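Local coordinates for protein glucose-6-phosphate dehydrogenase (Trypanosoma cruzi, PDB 5AQ1) that catalyses the NADP-dependent oxidation of glucose 6-phosphate, the reaction that opens the pentose phosphate pathway and supplies NADPH for redox balance, at residues 114-126 and 154-167. Residues are numbered along the deposited sequence; the frame is centred on the assembly and turned at random.
Sequences SYDRDEDFARLNE and VFVGVCRGLSKGAM. With NDP (NADPH dihydro-nicotinamide-adenine-dinucleotide phosphate), chain G.
With its CG anti to the carbonyl carbon (chi1 -68°), F121 lays its ring against the backbone of helix 155-165, where G161 offers no side chain. The CA of G161 sits over the ring face, 3.7 Å from the centroid of F121 and 14° off the normal, a CH-pi contact. With hydrogens alone on its CA, G161 can lie close against the ring, consistent with the 9.1 Å between the axes of helices 118-126 and 155-165, which cross at -54°. The L162 branch CD2 continues the apolar layer, 3.9 Å from L124 CD2; L124 also touches strand 67-72, and L162 strands 143-148 and 175-179.

No direct hydrogen bond joins the segments. One water instead donates to both D118 OD1 and G161 O, while the aliphatic chain of K164 crosses D118 at about a right angle. K164 NZ stays 4.3 Å from D118 OD2, too far for a salt bridge, though the opposite charges probably still attract. N125 suits its spot because its CB packs on G165 O while its amide oxygen OD1 accepts from R144 NH1 of strand 143-148.

At the other end the CB of Y115 packs 3.5 Å from V158 CG2. The Y115 ring, its CG also anti to the carbonyl carbon, extends to NADPH, where Y115 OH donates at 2.6 Å to O3X of the 2'-phosphate, the group that distinguishes NADP from NAD; tyrosine supplies both apolar ring and hydroxyl donor. V154 CG1, a methyl, meets the adenine at C2A, 3.5 Å away. Helices 118-134 and 155-165 are crossovers following strands 108-112 and 143-148 of a parallel 3-2-1-4-5-6 sheet, and Y115 and V154, just before them, contact the adenosine end of NADPH, as in a Rossmann fold.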
loop_
_atom_site.group_PDB
_atom_site.type_symbol
_atom_site.label_atom_id
_atom_site.label_comp_id
_atom_site.label_asym_id
_atom_site.label_seq_id
_atom_site.Cartn_x
_atom_site.Cartn_y
_atom_site.Cartn_z
ATOM N N SER B 114 -51.818 -29.934 -15.276
ATOM C CA SER B 114 -51.985 -28.612 -14.675
ATOM C C SER B 114 -50.858 -28.287 -13.686
ATOM O O SER B 114 -50.020 -29.136 -13.378
ATOM C CB SER B 114 -53.330 -28.527 -13.962
ATOM O OG SER B 114 -53.296 -29.276 -12.762
ATOM N N TYR B 115 -50.857 -27.049 -13.194
ATOM C CA TYR B 115 -49.833 -26.567 -12.268
ATOM C C TYR B 115 -50.338 -26.455 -10.823
ATOM O O TYR B 115 -49.611 -25.967 -9.950
ATOM C CB TYR B 115 -49.316 -25.200 -12.738
ATOM C CG TYR B 115 -48.719 -25.203 -14.131
ATOM C CD1 TYR B 115 -47.684 -26.072 -14.467
ATOM C CD2 TYR B 115 -49.185 -24.326 -15.111
ATOM C CE1 TYR B 115 -47.139 -26.075 -15.740
ATOM C CE2 TYR B 115 -48.643 -24.322 -16.384
ATOM C CZ TYR B 115 -47.624 -25.198 -16.694
ATOM O OH TYR B 115 -47.090 -25.188 -17.958
ATOM N N ASP B 116 -51.569 -26.901 -10.570
ATOM C CA ASP B 116 -52.185 -26.775 -9.239
ATOM C C ASP B 116 -52.778 -28.078 -8.670
ATOM O O ASP B 116 -52.736 -28.291 -7.459
ATOM C CB ASP B 116 -53.252 -25.666 -9.247
ATOM C CG ASP B 116 -54.328 -25.883 -10.308
ATOM O OD1 ASP B 116 -54.156 -26.755 -11.184
ATOM O OD2 ASP B 116 -55.353 -25.172 -10.271
ATOM N N ARG B 117 -53.325 -28.941 -9.528
ATOM C CA ARG B 117 -53.989 -30.176 -9.080
ATOM C C ARG B 117 -53.009 -31.266 -8.638
ATOM O O ARG B 117 -52.103 -31.631 -9.386
ATOM C CB ARG B 117 -54.881 -30.731 -10.190
ATOM C CG ARG B 117 -56.114 -29.897 -10.474
ATOM C CD ARG B 117 -56.828 -30.393 -11.717
ATOM N NE ARG B 117 -57.673 -31.545 -11.405
ATOM C CZ ARG B 117 -57.437 -32.821 -11.730
ATOM N NH1 ARG B 117 -56.359 -33.193 -12.421
ATOM N NH2 ARG B 117 -58.309 -33.753 -11.359
ATOM N N ASP B 118 -53.219 -31.793 -7.432
ATOM C CA ASP B 118 -52.362 -32.846 -6.867
ATOM C C ASP B 118 -52.393 -34.140 -7.678
ATOM O O ASP B 118 -51.424 -34.897 -7.672
ATOM C CB ASP B 118 -52.761 -33.155 -5.419
ATOM C CG ASP B 118 -52.317 -32.079 -4.434
ATOM O OD1 ASP B 118 -51.337 -31.348 -4.709
ATOM O OD2 ASP B 118 -52.954 -31.979 -3.366
ATOM N N GLU B 119 -53.504 -34.390 -8.369
ATOM C CA GLU B 119 -53.645 -35.576 -9.217
ATOM C C GLU B 119 -52.609 -35.575 -10.339
ATOM O O GLU B 119 -52.100 -36.625 -10.724
ATOM C CB GLU B 119 -55.050 -35.658 -9.827
ATOM C CG GLU B 119 -56.176 -35.899 -8.829
ATOM C CD GLU B 119 -56.679 -34.634 -8.145
ATOM O OE1 GLU B 119 -56.253 -33.516 -8.525
ATOM O OE2 GLU B 119 -57.509 -34.759 -7.217
ATOM N N ASP B 120 -52.304 -34.387 -10.853
ATOM C CA ASP B 120 -51.350 -34.237 -11.950
ATOM C C ASP B 120 -49.893 -34.360 -11.493
ATOM O O ASP B 120 -49.044 -34.841 -12.248
ATOM C CB ASP B 120 -51.576 -32.905 -12.667
ATOM C CG ASP B 120 -52.917 -32.845 -13.376
ATOM O OD1 ASP B 120 -53.336 -33.867 -13.960
ATOM O OD2 ASP B 120 -53.550 -31.769 -13.362
ATOM N N PHE B 121 -49.603 -33.929 -10.267
ATOM C CA PHE B 121 -48.273 -34.114 -9.688
ATOM C C PHE B 121 -48.031 -35.568 -9.283
ATOM O O PHE B 121 -46.888 -36.026 -9.249
ATOM C CB PHE B 121 -48.057 -33.173 -8.499
ATOM C CG PHE B 121 -47.980 -31.727 -8.893
ATOM C CD1 PHE B 121 -46.827 -31.216 -9.475
ATOM C CD2 PHE B 121 -49.063 -30.881 -8.706
ATOM C CE1 PHE B 121 -46.752 -29.886 -9.851
ATOM C CE2 PHE B 121 -48.994 -29.549 -9.082
ATOM C CZ PHE B 121 -47.837 -29.052 -9.654
ATOM N N ALA B 122 -49.107 -36.286 -8.974
ATOM C CA ALA B 122 -49.036 -37.730 -8.772
ATOM C C ALA B 122 -48.732 -38.439 -10.096
ATOM O O ALA B 122 -47.913 -39.356 -10.135
ATOM C CB ALA B 122 -50.336 -38.252 -8.179
ATOM N N ARG B 123 -49.398 -38.015 -11.171
ATOM C CA ARG B 123 -49.115 -38.537 -12.511
ATOM C C ARG B 123 -47.668 -38.265 -12.910
ATOM O O ARG B 123 -46.996 -39.143 -13.459
ATOM C CB ARG B 123 -50.060 -37.930 -13.554
ATOM C CG ARG B 123 -51.468 -38.500 -13.528
ATOM C CD ARG B 123 -52.430 -37.723 -14.417
ATOM N NE ARG B 123 -51.983 -37.657 -15.811
ATOM C CZ ARG B 123 -51.567 -36.558 -16.448
ATOM N NH1 ARG B 123 -51.529 -35.369 -15.843
ATOM N NH2 ARG B 123 -51.185 -36.643 -17.718
ATOM N N LEU B 124 -47.202 -37.045 -12.639
ATOM C CA LEU B 124 -45.817 -36.650 -12.919
ATOM C C LEU B 124 -44.827 -37.559 -12.196
ATOM O O LEU B 124 -43.873 -38.056 -12.798
ATOM C CB LEU B 124 -45.581 -35.192 -12.509
ATOM C CG LEU B 124 -44.160 -34.618 -12.636
ATOM C CD1 LEU B 124 -43.620 -34.751 -14.052
ATOM C CD2 LEU B 124 -44.132 -33.162 -12.194
ATOM N N ASN B 125 -45.069 -37.773 -10.905
ATOM C CA ASN B 125 -44.242 -38.661 -10.094
ATOM C C ASN B 125 -44.142 -40.064 -10.695
ATOM O O ASN B 125 -43.060 -40.650 -10.755
ATOM C CB ASN B 125 -44.809 -38.740 -8.677
ATOM C CG ASN B 125 -43.936 -39.551 -7.740
ATOM O OD1 ASN B 125 -42.839 -39.134 -7.385
ATOM N ND2 ASN B 125 -44.425 -40.714 -7.327
ATOM N N GLU B 126 -45.279 -40.589 -11.137
ATOM C CA GLU B 126 -45.357 -41.944 -11.695
ATOM C C GLU B 126 -44.611 -42.068 -13.013
ATOM O O GLU B 126 -43.992 -43.098 -13.288
ATOM C CB GLU B 126 -46.817 -42.349 -11.897
ATOM C CG GLU B 126 -47.553 -42.579 -10.593
ATOM C CD GLU B 126 -49.057 -42.606 -10.755
ATOM O OE1 GLU B 126 -49.561 -42.909 -11.861
ATOM O OE2 GLU B 126 -49.742 -42.306 -9.756
ATOM N N VAL B 154 -47.927 -18.748 -11.111
ATOM C CA VAL B 154 -48.139 -20.159 -10.748
ATOM C C VAL B 154 -47.030 -20.756 -9.874
ATOM O O VAL B 154 -47.126 -21.909 -9.464
ATOM C CB VAL B 154 -48.306 -21.055 -11.999
ATOM C CG1 VAL B 154 -49.348 -20.471 -12.944
ATOM C CG2 VAL B 154 -46.980 -21.265 -12.721
ATOM N N PHE B 155 -45.997 -19.970 -9.579
ATOM C CA PHE B 155 -44.783 -20.477 -8.931
ATOM C C PHE B 155 -45.017 -21.260 -7.637
ATOM O O PHE B 155 -44.573 -22.400 -7.511
ATOM C CB PHE B 155 -43.813 -19.323 -8.653
ATOM C CG PHE B 155 -42.562 -19.746 -7.939
ATOM C CD1 PHE B 155 -41.591 -20.476 -8.601
ATOM C CD2 PHE B 155 -42.363 -19.425 -6.598
ATOM C CE1 PHE B 155 -40.441 -20.877 -7.947
ATOM C CE2 PHE B 155 -41.211 -19.820 -5.938
ATOM C CZ PHE B 155 -40.248 -20.548 -6.613
ATOM N N VAL B 156 -45.696 -20.638 -6.678
ATOM C CA VAL B 156 -45.851 -21.224 -5.344
ATOM C C VAL B 156 -46.689 -22.502 -5.393
ATOM O O VAL B 156 -46.361 -23.484 -4.727
ATOM C CB VAL B 156 -46.469 -20.220 -4.343
ATOM C CG1 VAL B 156 -46.688 -20.874 -2.986
ATOM C CG2 VAL B 156 -45.575 -18.990 -4.190
ATOM N N GLY B 157 -47.760 -22.483 -6.186
ATOM C CA GLY B 157 -48.616 -23.657 -6.382
ATOM C C GLY B 157 -47.866 -24.858 -6.929
ATOM O O GLY B 157 -48.099 -25.990 -6.503
ATOM N N VAL B 158 -46.952 -24.608 -7.864
ATOM C CA VAL B 158 -46.131 -25.668 -8.450
ATOM C C VAL B 158 -45.132 -26.208 -7.439
ATOM O O VAL B 158 -44.912 -27.415 -7.370
ATOM C CB VAL B 158 -45.381 -25.176 -9.703
ATOM C CG1 VAL B 158 -44.379 -26.217 -10.187
ATOM C CG2 VAL B 158 -46.372 -24.869 -10.809
ATOM N N CYS B 159 -44.526 -25.313 -6.665
ATOM C CA CYS B 159 -43.612 -25.714 -5.601
ATOM C C CYS B 159 -44.319 -26.574 -4.545
ATOM O O CYS B 159 -43.750 -27.546 -4.053
ATOM C CB CYS B 159 -42.976 -24.482 -4.950
ATOM S SG CYS B 159 -41.818 -23.590 -6.021
ATOM N N ARG B 160 -45.560 -26.223 -4.211
ATOM C CA ARG B 160 -46.338 -26.996 -3.240
ATOM C C ARG B 160 -46.688 -28.388 -3.758
ATOM O O ARG B 160 -46.590 -29.365 -3.023
ATOM C CB ARG B 160 -47.614 -26.248 -2.838
ATOM C CG ARG B 160 -47.358 -25.141 -1.833
ATOM C CD ARG B 160 -48.620 -24.378 -1.468
ATOM N NE ARG B 160 -48.289 -23.216 -0.641
ATOM C CZ ARG B 160 -49.087 -22.172 -0.423
ATOM N NH1 ARG B 160 -50.301 -22.110 -0.967
ATOM N NH2 ARG B 160 -48.664 -21.172 0.347
ATOM N N GLY B 161 -47.100 -28.467 -5.021
ATOM C CA GLY B 161 -47.433 -29.742 -5.656
ATOM C C GLY B 161 -46.243 -30.677 -5.755
ATOM O O GLY B 161 -46.356 -31.867 -5.461
ATOM N N LEU B 162 -45.098 -30.135 -6.171
ATOM C CA LEU B 162 -43.861 -30.910 -6.274
ATOM C C LEU B 162 -43.399 -31.410 -4.909
ATOM O O LEU B 162 -43.052 -32.581 -4.762
ATOM C CB LEU B 162 -42.741 -30.072 -6.910
ATOM C CG LEU B 162 -42.849 -29.796 -8.411
ATOM C CD1 LEU B 162 -41.800 -28.786 -8.831
ATOM C CD2 LEU B 162 -42.721 -31.082 -9.217
ATOM N N SER B 163 -43.394 -30.514 -3.924
ATOM C CA SER B 163 -42.984 -30.848 -2.559
ATOM C C SER B 163 -43.866 -31.940 -1.971
ATOM O O SER B 163 -43.377 -32.873 -1.339
ATOM C CB SER B 163 -43.045 -29.607 -1.666
ATOM O OG SER B 163 -42.520 -29.876 -0.379
ATOM N N LYS B 164 -45.166 -31.820 -2.206
ATOM C CA LYS B 164 -46.145 -32.723 -1.625
ATOM C C LYS B 164 -46.125 -34.109 -2.270
ATOM O O LYS B 164 -46.227 -35.111 -1.564
ATOM C CB LYS B 164 -47.547 -32.109 -1.740
ATOM C CG LYS B 164 -48.649 -32.871 -1.017
ATOM C CD LYS B 164 -50.029 -32.384 -1.441
ATOM C CE LYS B 164 -51.138 -33.265 -0.878
ATOM N NZ LYS B 164 -51.447 -32.955 0.546
ATOM N N GLY B 165 -46.000 -34.171 -3.597
ATOM C CA GLY B 165 -46.244 -35.425 -4.320
ATOM C C GLY B 165 -45.282 -35.865 -5.414
ATOM O O GLY B 165 -45.604 -36.787 -6.162
ATOM N N ALA B 166 -44.110 -35.243 -5.511
ATOM C CA ALA B 166 -43.133 -35.635 -6.535
ATOM C C ALA B 166 -41.678 -35.576 -6.057
ATOM O O ALA B 166 -40.763 -35.376 -6.857
ATOM C CB ALA B 166 -43.319 -34.783 -7.784
ATOM N N MET B 167 -41.465 -35.774 -4.760
ATOM C CA MET B 167 -40.121 -35.786 -4.193
ATOM C C MET B 167 -39.584 -37.208 -4.126
ATOM O O MET B 167 -40.304 -38.147 -3.777
ATOM C CB MET B 167 -40.120 -35.189 -2.784
ATOM C CG MET B 167 -40.546 -33.733 -2.714
ATOM S SD MET B 167 -39.343 -32.607 -3.446
ATOM C CE MET B 167 -38.103 -32.548 -2.158
HETATM P PA NDP G . -44.030 -17.802 -21.005
HETATM O O1A NDP G . -44.946 -16.601 -20.961
HETATM O O2A NDP G . -43.502 -18.293 -22.341
HETATM O O5B NDP G . -44.778 -18.987 -20.221
HETATM C C5B NDP G . -44.144 -20.254 -20.082
HETATM C C4B NDP G . -45.169 -21.377 -20.164
HETATM O O4B NDP G . -45.961 -21.345 -18.973
HETATM C C3B NDP G . -46.137 -21.275 -21.341
HETATM O O3B NDP G . -45.735 -22.052 -22.474
HETATM C C2B NDP G . -47.437 -21.791 -20.771
HETATM O O2B NDP G . -47.532 -23.196 -20.985
HETATM C C1B NDP G . -47.348 -21.515 -19.281
HETATM N N9A NDP G . -48.148 -20.310 -18.939
HETATM C C8A NDP G . -48.090 -19.092 -19.527
HETATM N N7A NDP G . -48.976 -18.237 -18.955
HETATM C C5A NDP G . -49.615 -18.914 -17.984
HETATM C C6A NDP G . -50.670 -18.620 -16.989
HETATM N N6A NDP G . -51.226 -17.386 -16.928
HETATM N N1A NDP G . -51.052 -19.618 -16.149
HETATM C C2A NDP G . -50.505 -20.850 -16.199
HETATM N N3A NDP G . -49.541 -21.180 -17.082
HETATM C C4A NDP G . -49.068 -20.278 -17.978
HETATM O O3 NDP G . -42.801 -17.571 -19.986
HETATM P PN NDP G . -41.259 -17.544 -20.453
HETATM O O1N NDP G . -40.856 -18.878 -21.033
HETATM O O2N NDP G . -41.034 -16.283 -21.257
HETATM O O5D NDP G . -40.513 -17.382 -19.038
HETATM C C5D NDP G . -40.541 -18.408 -18.048
HETATM C C4D NDP G . -39.922 -17.881 -16.758
HETATM O O4D NDP G . -38.563 -17.493 -16.989
HETATM C C3D NDP G . -40.651 -16.646 -16.258
HETATM O O3D NDP G . -40.773 -16.688 -14.833
HETATM C C2D NDP G . -39.776 -15.486 -16.688
HETATM O O2D NDP G . -39.920 -14.353 -15.818
HETATM C C1D NDP G . -38.378 -16.105 -16.681
HETATM N N1N NDP G . -37.475 -15.421 -17.620
HETATM C C2N NDP G . -37.522 -15.691 -18.935
HETATM C C3N NDP G . -36.685 -15.052 -19.845
HETATM C C7N NDP G . -36.755 -15.377 -21.311
HETATM O O7N NDP G . -35.722 -15.353 -21.962
HETATM N N7N NDP G . -37.924 -15.677 -21.884
HETATM C C4N NDP G . -35.682 -14.023 -19.381
HETATM C C5N NDP G . -35.735 -13.822 -17.937
HETATM C C6N NDP G . -36.616 -14.523 -17.124
HETATM P P2B NDP G . -48.928 -23.997 -20.995
HETATM O O1X NDP G . -49.995 -22.976 -21.307
HETATM O O2X NDP G . -48.696 -24.998 -22.103
HETATM O O3X NDP G . -49.041 -24.587 -19.607
HETATM O O HOH W 1 -48.842 -33.022 -4.753
#